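Long-range contact in coenzyme F420-dependent N(5),N(10)-methenyltetrahydromethanopterin reductase-related protein (Desulfurobacterium thermolithotrophum DSM 11699, PDB 6HUZ), which binds the iron-guanylylpyridinol cofactor and, as an [Fe]-hydrogenase paralog, uses tetrahydrofolate derivatives such as methenyltetrahydrofolate as substrates: residues A[1-14]-A[75-89]. Residues are numbered along the deposited sequence; the frame is centred on the assembly and turned at random.
Sequences MRVTVYGFGSLNYY and DIEAAKEAEVAILFT. With FE9 (iron-guanylyl pyridinol cofactor), chain B.
Strands 2-6 and 84-87 run parallel, their axes 4.7 Å apart at 14°, and Thr4 and Tyr6 each use both N and O to bond the neighbouring strand and, through Tyr6 O, the first residue beyond it: Thr4 N to Val84 O and Thr4 O to Ile86 N, Tyr6 N to Ile86 O and Tyr6 O to Phe88 N. Thr4 and Tyr6 reach the same face and pin helix 75-79 there. Thr4 OG1, held anti to its carbonyl carbon (chi1 -63°), donates to Ala78 O at 2.7 Å, while its CG2 lies 3.2 Å above the Tyr6 ring plane, offset toward the rim. Tyr6 OH donates to Asp75 O at 2.9 Å, in the carbonyl plane, and the ring edge meets Ala85 CB. A phenylalanine in place of Tyr6 would probably leave Asp75 O without this donor and the helix less firmly tied to the sheet. Asp75 turns its carboxylate to the cofactor's guanine, OD1 taking N2A and OD2 taking N1A, both at 3.0 Å; Ser49 also bonds OD1. Past the strand ends, Gly9 N and Ser10 N donate to cofactor O3' and O1P, and one face of the Phe88 ring carries the pyridinol methyl C5M. At the other end Glu83 OE1 accepts from Arg2 N at 3.0 Å, from above the carboxylate plane, while OE2 pairs with Lys179. On the opposite face Val3 CG1 packs against Ile86 CD1, and Val3 and Val84 meet Leu183 of helix 174-186. Strand 2-6 lies between strands 45-49 and 84-87 in the Rossmann-like parallel sheet, with helix 95-103 beside Tyr6 and Asp75.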
loop_
_atom_site.group_PDB
_atom_site.type_symbol
_atom_site.label_atom_id
_atom_site.label_comp_id
_atom_site.label_asym_id
_atom_site.label_seq_id
_atom_site.Cartn_x
_atom_site.Cartn_y
_atom_site.Cartn_z
ATOM N N MET A 1 -22.020 6.802 -34.090
ATOM C CA MET A 1 -21.876 5.365 -33.870
ATOM C C MET A 1 -23.061 4.835 -33.036
ATOM O O MET A 1 -23.784 5.625 -32.422
ATOM C CB MET A 1 -20.489 5.053 -33.235
ATOM C CG MET A 1 -20.462 5.028 -31.697
ATOM S SD MET A 1 -18.802 4.671 -30.995
ATOM C CE MET A 1 -17.848 6.071 -31.582
ATOM N N ARG A 2 -23.286 3.511 -33.054
ATOM C CA ARG A 2 -24.393 2.908 -32.311
ATOM C C ARG A 2 -23.864 2.487 -30.924
ATOM O O ARG A 2 -22.996 1.618 -30.836
ATOM C CB ARG A 2 -24.974 1.696 -33.059
ATOM C CG ARG A 2 -25.741 2.044 -34.371
ATOM C CD ARG A 2 -27.190 1.602 -34.375
ATOM N NE ARG A 2 -28.044 2.606 -35.021
ATOM C CZ ARG A 2 -29.151 3.136 -34.499
ATOM N NH1 ARG A 2 -29.842 4.044 -35.177
ATOM N NH2 ARG A 2 -29.573 2.764 -33.293
ATOM N N VAL A 3 -24.375 3.107 -29.857
ATOM C CA VAL A 3 -23.938 2.806 -28.478
ATOM C C VAL A 3 -25.147 2.373 -27.652
ATOM O O VAL A 3 -26.195 3.016 -27.725
ATOM C CB VAL A 3 -23.351 4.076 -27.808
ATOM C CG1 VAL A 3 -22.741 3.770 -26.443
ATOM C CG2 VAL A 3 -22.358 4.782 -28.707
ATOM N N THR A 4 -24.996 1.324 -26.861
ATOM C CA THR A 4 -26.039 0.856 -25.961
ATOM C C THR A 4 -25.471 0.965 -24.551
ATOM O O THR A 4 -24.397 0.421 -24.256
ATOM C CB THR A 4 -26.477 -0.591 -26.219
ATOM O OG1 THR A 4 -27.039 -0.677 -27.527
ATOM C CG2 THR A 4 -27.514 -1.074 -25.198
ATOM N N VAL A 5 -26.188 1.668 -23.679
ATOM C CA VAL A 5 -25.809 1.818 -22.278
ATOM C C VAL A 5 -26.737 0.877 -21.574
ATOM O O VAL A 5 -27.949 0.919 -21.807
ATOM C CB VAL A 5 -25.971 3.266 -21.774
ATOM C CG1 VAL A 5 -25.803 3.331 -20.254
ATOM C CG2 VAL A 5 -24.963 4.191 -22.479
ATOM N N TYR A 6 -26.194 0.017 -20.744
ATOM C CA TYR A 6 -26.993 -0.950 -20.005
ATOM C C TYR A 6 -27.097 -0.467 -18.580
ATOM O O TYR A 6 -26.085 -0.418 -17.919
ATOM C CB TYR A 6 -26.325 -2.327 -20.077
ATOM C CG TYR A 6 -26.583 -3.009 -21.405
ATOM C CD1 TYR A 6 -27.742 -3.739 -21.619
ATOM C CD2 TYR A 6 -25.677 -2.905 -22.452
ATOM C CE1 TYR A 6 -28.012 -4.323 -22.855
ATOM C CE2 TYR A 6 -25.935 -3.491 -23.694
ATOM C CZ TYR A 6 -27.086 -4.232 -23.877
ATOM O OH TYR A 6 -27.345 -4.813 -25.102
ATOM N N GLY A 7 -28.293 -0.089 -18.130
ATOM C CA GLY A 7 -28.512 0.402 -16.771
ATOM C C GLY A 7 -28.833 1.883 -16.708
ATOM O O GLY A 7 -28.076 2.701 -17.207
ATOM N N PHE A 8 -29.972 2.250 -16.108
ATOM C CA PHE A 8 -30.356 3.668 -16.030
ATOM C C PHE A 8 -29.532 4.431 -14.992
ATOM O O PHE A 8 -29.177 5.589 -15.222
ATOM C CB PHE A 8 -31.851 3.797 -15.663
ATOM C CG PHE A 8 -32.431 5.181 -15.865
ATOM C CD1 PHE A 8 -32.946 5.566 -17.100
ATOM C CD2 PHE A 8 -32.458 6.099 -14.825
ATOM C CE1 PHE A 8 -33.504 6.833 -17.284
ATOM C CE2 PHE A 8 -32.999 7.370 -15.014
ATOM C CZ PHE A 8 -33.529 7.728 -16.242
ATOM N N GLY A 9 -29.303 3.781 -13.861
ATOM C CA GLY A 9 -28.598 4.312 -12.700
ATOM C C GLY A 9 -29.656 4.353 -11.610
ATOM O O GLY A 9 -30.823 4.583 -11.926
ATOM N N SER A 10 -29.308 4.105 -10.337
ATOM C CA SER A 10 -30.314 4.107 -9.281
ATOM C C SER A 10 -30.822 5.487 -8.857
ATOM O O SER A 10 -30.133 6.214 -8.153
ATOM C CB SER A 10 -29.833 3.349 -8.061
ATOM O OG SER A 10 -30.624 3.642 -6.914
ATOM N N LEU A 11 -32.040 5.826 -9.230
ATOM C CA LEU A 11 -32.630 7.114 -8.857
ATOM C C LEU A 11 -32.626 7.331 -7.318
ATOM O O LEU A 11 -32.235 8.398 -6.836
ATOM C CB LEU A 11 -34.059 7.204 -9.379
ATOM C CG LEU A 11 -34.194 7.384 -10.892
ATOM C CD1 LEU A 11 -35.598 7.004 -11.359
ATOM C CD2 LEU A 11 -33.913 8.817 -11.301
ATOM N N ASN A 12 -33.032 6.325 -6.550
ATOM C CA ASN A 12 -33.052 6.468 -5.086
ATOM C C ASN A 12 -31.675 6.621 -4.491
ATOM O O ASN A 12 -31.504 7.377 -3.536
ATOM C CB ASN A 12 -33.737 5.275 -4.425
ATOM C CG ASN A 12 -35.213 5.271 -4.613
ATOM O OD1 ASN A 12 -35.810 6.290 -4.970
ATOM N ND2 ASN A 12 -35.840 4.127 -4.376
ATOM N N TYR A 13 -30.689 5.901 -5.006
ATOM C CA TYR A 13 -29.376 6.027 -4.384
ATOM C C TYR A 13 -28.813 7.427 -4.572
ATOM O O TYR A 13 -28.371 8.022 -3.592
ATOM C CB TYR A 13 -28.381 4.961 -4.863
ATOM C CG TYR A 13 -27.058 5.124 -4.143
ATOM C CD1 TYR A 13 -26.858 4.561 -2.885
ATOM C CD2 TYR A 13 -26.064 5.949 -4.652
ATOM C CE1 TYR A 13 -25.675 4.758 -2.188
ATOM C CE2 TYR A 13 -24.873 6.156 -3.963
ATOM C CZ TYR A 13 -24.692 5.567 -2.721
ATOM O OH TYR A 13 -23.546 5.767 -2.000
ATOM N N TYR A 14 -28.876 7.966 -5.800
ATOM C CA TYR A 14 -28.334 9.290 -6.088
ATOM C C TYR A 14 -29.154 10.460 -5.565
ATOM O O TYR A 14 -28.669 11.582 -5.620
ATOM C CB TYR A 14 -28.090 9.450 -7.593
ATOM C CG TYR A 14 -27.185 8.385 -8.170
ATOM C CD1 TYR A 14 -25.899 8.197 -7.677
ATOM C CD2 TYR A 14 -27.570 7.648 -9.281
ATOM C CE1 TYR A 14 -25.048 7.237 -8.218
ATOM C CE2 TYR A 14 -26.715 6.713 -9.857
ATOM C CZ TYR A 14 -25.457 6.508 -9.320
ATOM O OH TYR A 14 -24.616 5.580 -9.874
ATOM N N ASP A 75 -32.596 -6.403 -23.334
ATOM C CA ASP A 75 -31.135 -6.362 -23.422
ATOM C C ASP A 75 -30.624 -7.008 -24.691
ATOM O O ASP A 75 -29.682 -6.507 -25.292
ATOM C CB ASP A 75 -30.501 -7.079 -22.217
ATOM C CG ASP A 75 -30.609 -6.376 -20.875
ATOM O OD1 ASP A 75 -31.028 -5.198 -20.846
ATOM O OD2 ASP A 75 -30.280 -7.009 -19.852
ATOM N N ILE A 76 -31.237 -8.125 -25.103
ATOM C CA ILE A 76 -30.825 -8.817 -26.324
ATOM C C ILE A 76 -31.112 -7.953 -27.553
ATOM O O ILE A 76 -30.263 -7.820 -28.429
ATOM C CB ILE A 76 -31.493 -10.212 -26.440
ATOM C CG1 ILE A 76 -30.839 -11.203 -25.452
ATOM C CG2 ILE A 76 -31.389 -10.728 -27.882
ATOM C CD1 ILE A 76 -31.440 -12.604 -25.464
ATOM N N GLU A 77 -32.291 -7.367 -27.632
ATOM C CA GLU A 77 -32.609 -6.544 -28.789
ATOM C C GLU A 77 -31.742 -5.302 -28.800
ATOM O O GLU A 77 -31.339 -4.850 -29.870
ATOM C CB GLU A 77 -34.098 -6.191 -28.837
ATOM C CG GLU A 77 -34.937 -7.259 -29.515
ATOM C CD GLU A 77 -34.599 -7.490 -30.975
ATOM O OE1 GLU A 77 -34.603 -6.509 -31.754
ATOM O OE2 GLU A 77 -34.328 -8.658 -31.342
ATOM N N ALA A 78 -31.428 -4.766 -27.615
ATOM C CA ALA A 78 -30.601 -3.575 -27.485
ATOM C C ALA A 78 -29.165 -3.814 -27.972
ATOM O O ALA A 78 -28.484 -2.859 -28.334
ATOM C CB ALA A 78 -30.568 -3.128 -26.028
ATOM N N ALA A 79 -28.707 -5.075 -27.985
ATOM C CA ALA A 79 -27.342 -5.413 -28.416
ATOM C C ALA A 79 -27.167 -5.513 -29.938
ATOM O O ALA A 79 -26.082 -5.248 -30.438
ATOM C CB ALA A 79 -26.929 -6.733 -27.788
ATOM N N LYS A 80 -28.221 -5.898 -30.648
ATOM C CA LYS A 80 -28.265 -6.121 -32.100
ATOM C C LYS A 80 -27.453 -5.168 -32.984
ATOM O O LYS A 80 -26.754 -5.659 -33.885
ATOM C CB LYS A 80 -29.708 -6.181 -32.606
ATOM C CG LYS A 80 -30.590 -7.218 -31.897
ATOM C CD LYS A 80 -30.563 -8.592 -32.543
ATOM C CE LYS A 80 -31.480 -9.543 -31.814
ATOM N NZ LYS A 80 -32.244 -10.429 -32.732
ATOM N N GLU A 81 -27.518 -3.840 -32.790
ATOM C CA GLU A 81 -26.692 -2.969 -33.666
ATOM C C GLU A 81 -25.585 -2.240 -32.863
ATOM O O GLU A 81 -24.933 -1.339 -33.383
ATOM C CB GLU A 81 -27.529 -1.927 -34.425
ATOM C CG GLU A 81 -28.906 -2.383 -34.852
ATOM C CD GLU A 81 -29.760 -1.214 -35.291
ATOM O OE1 GLU A 81 -29.867 -0.988 -36.517
ATOM O OE2 GLU A 81 -30.314 -0.518 -34.408
ATOM N N ALA A 82 -25.383 -2.629 -31.610
ATOM C CA ALA A 82 -24.427 -1.994 -30.735
ATOM C C ALA A 82 -22.935 -2.185 -31.095
ATOM O O ALA A 82 -22.441 -3.313 -31.106
ATOM C CB ALA A 82 -24.684 -2.457 -29.309
ATOM N N GLU A 83 -22.225 -1.075 -31.378
ATOM C CA GLU A 83 -20.782 -1.108 -31.671
ATOM C C GLU A 83 -20.046 -1.003 -30.335
ATOM O O GLU A 83 -18.911 -1.464 -30.199
ATOM C CB GLU A 83 -20.350 0.094 -32.503
ATOM C CG GLU A 83 -20.775 0.071 -33.945
ATOM C CD GLU A 83 -20.419 1.410 -34.538
ATOM O OE1 GLU A 83 -21.348 2.185 -34.860
ATOM O OE2 GLU A 83 -19.206 1.699 -34.645
ATOM N N VAL A 84 -20.680 -0.337 -29.364
ATOM C CA VAL A 84 -20.142 -0.156 -28.014
ATOM C C VAL A 84 -21.290 -0.531 -27.048
ATOM O O VAL A 84 -22.397 -0.011 -27.178
ATOM C CB VAL A 84 -19.668 1.287 -27.729
ATOM C CG1 VAL A 84 -19.296 1.443 -26.248
ATOM C CG2 VAL A 84 -18.493 1.676 -28.618
ATOM N N ALA A 85 -21.018 -1.414 -26.096
ATOM C CA ALA A 85 -21.986 -1.832 -25.089
ATOM C C ALA A 85 -21.361 -1.432 -23.753
ATOM O O ALA A 85 -20.292 -1.934 -23.408
ATOM C CB ALA A 85 -22.221 -3.339 -25.157
ATOM N N ILE A 86 -21.984 -0.485 -23.034
ATOM C CA ILE A 86 -21.472 -0.002 -21.764
ATOM C C ILE A 86 -22.290 -0.584 -20.620
ATOM O O ILE A 86 -23.501 -0.379 -20.574
ATOM C CB ILE A 86 -21.418 1.535 -21.684
ATOM C CG1 ILE A 86 -20.475 2.089 -22.777
ATOM C CG2 ILE A 86 -20.887 1.935 -20.271
ATOM C CD1 ILE A 86 -20.642 3.538 -23.083
ATOM N N LEU A 87 -21.620 -1.283 -19.686
ATOM C CA LEU A 87 -22.314 -1.905 -18.571
ATOM C C LEU A 87 -22.365 -1.052 -17.312
ATOM O O LEU A 87 -21.457 -1.143 -16.482
ATOM C CB LEU A 87 -21.685 -3.276 -18.287
ATOM C CG LEU A 87 -21.705 -4.256 -19.467
ATOM C CD1 LEU A 87 -20.936 -5.512 -19.141
ATOM C CD2 LEU A 87 -23.147 -4.633 -19.863
ATOM N N PHE A 88 -23.432 -0.228 -17.169
ATOM C CA PHE A 88 -23.661 0.615 -15.977
ATOM C C PHE A 88 -24.601 -0.301 -15.149
ATOM O O PHE A 88 -25.732 0.057 -14.857
ATOM C CB PHE A 88 -24.368 1.943 -16.382
ATOM C CG PHE A 88 -24.194 3.026 -15.346
ATOM C CD1 PHE A 88 -25.090 3.149 -14.288
ATOM C CD2 PHE A 88 -23.103 3.892 -15.397
ATOM C CE1 PHE A 88 -24.882 4.096 -13.286
ATOM C CE2 PHE A 88 -22.905 4.853 -14.399
ATOM C CZ PHE A 88 -23.780 4.930 -13.338
ATOM N N THR A 89 -24.125 -1.511 -14.834
ATOM C CA THR A 89 -24.921 -2.553 -14.180
ATOM C C THR A 89 -24.634 -2.710 -12.676
ATOM O O THR A 89 -23.636 -2.218 -12.168
ATOM C CB THR A 89 -24.706 -3.819 -15.006
ATOM O OG1 THR A 89 -23.309 -4.021 -15.179
ATOM C CG2 THR A 89 -25.321 -3.695 -16.405
HETATM O O2 FE9 B . -22.223 4.310 -7.906
HETATM FE FE FE9 B . -19.998 4.467 -10.235
HETATM C C1F FE9 B . -20.953 5.965 -10.683
HETATM O O1F FE9 B . -21.540 6.891 -10.965
HETATM C C2F FE9 B . -18.456 5.388 -10.614
HETATM O O2F FE9 B . -17.517 5.956 -10.882
HETATM C C8 FE9 B . -20.065 3.678 -11.968
HETATM O O18 FE9 B . -19.298 3.988 -12.863
HETATM C C7 FE9 B . -21.114 2.609 -12.222
HETATM C C6 FE9 B . -22.026 2.640 -11.028
HETATM N N1 FE9 B . -21.669 3.486 -9.965
HETATM C C5 FE9 B . -23.252 1.827 -11.008
HETATM C C5M FE9 B . -23.556 0.910 -12.159
HETATM C C4 FE9 B . -24.120 1.905 -9.822
HETATM C C3 FE9 B . -23.733 2.798 -8.695
HETATM C C3M FE9 B . -24.582 2.946 -7.459
HETATM C C2 FE9 B . -22.462 3.605 -8.822
HETATM O O3P FE9 B . -25.204 1.080 -9.794
HETATM P P1 FE9 B . -26.712 1.572 -10.097
HETATM O O1P FE9 B . -26.796 3.014 -9.926
HETATM O O2P FE9 B . -27.653 0.909 -8.960
HETATM O "O5'" FE9 B . -27.035 1.104 -11.585
HETATM C "C5'" FE9 B . -27.245 -0.256 -11.931
HETATM C "C4'" FE9 B . -28.381 -0.267 -12.949
HETATM O "O4'" FE9 B . -28.533 -1.578 -13.479
HETATM C "C1'" FE9 B . -29.914 -1.778 -13.749
HETATM C "C2'" FE9 B . -30.604 -1.120 -12.573
HETATM O "O2'" FE9 B . -31.983 -0.800 -12.805
HETATM C "C3'" FE9 B . -29.732 0.109 -12.343
HETATM O "O3'" FE9 B . -30.234 1.275 -12.998
HETATM N N9A FE9 B . -30.179 -3.215 -13.949
HETATM C C4A FE9 B . -30.117 -3.763 -15.140
HETATM N N3A FE9 B . -29.909 -3.259 -16.379
HETATM C C2A FE9 B . -29.971 -4.092 -17.438
HETATM N N2A FE9 B . -29.717 -3.555 -18.653
HETATM N N1A FE9 B . -30.247 -5.407 -17.342
HETATM C C6A FE9 B . -30.527 -5.999 -16.168
HETATM O O6A FE9 B . -30.763 -7.217 -16.094
HETATM C C5A FE9 B . -30.454 -5.181 -14.956
HETATM N N7A FE9 B . -30.632 -5.373 -13.641
HETATM C C8A FE9 B . -30.459 -4.168 -13.039
HETATM O O HOH W 1 -19.638 4.562 -8.018
#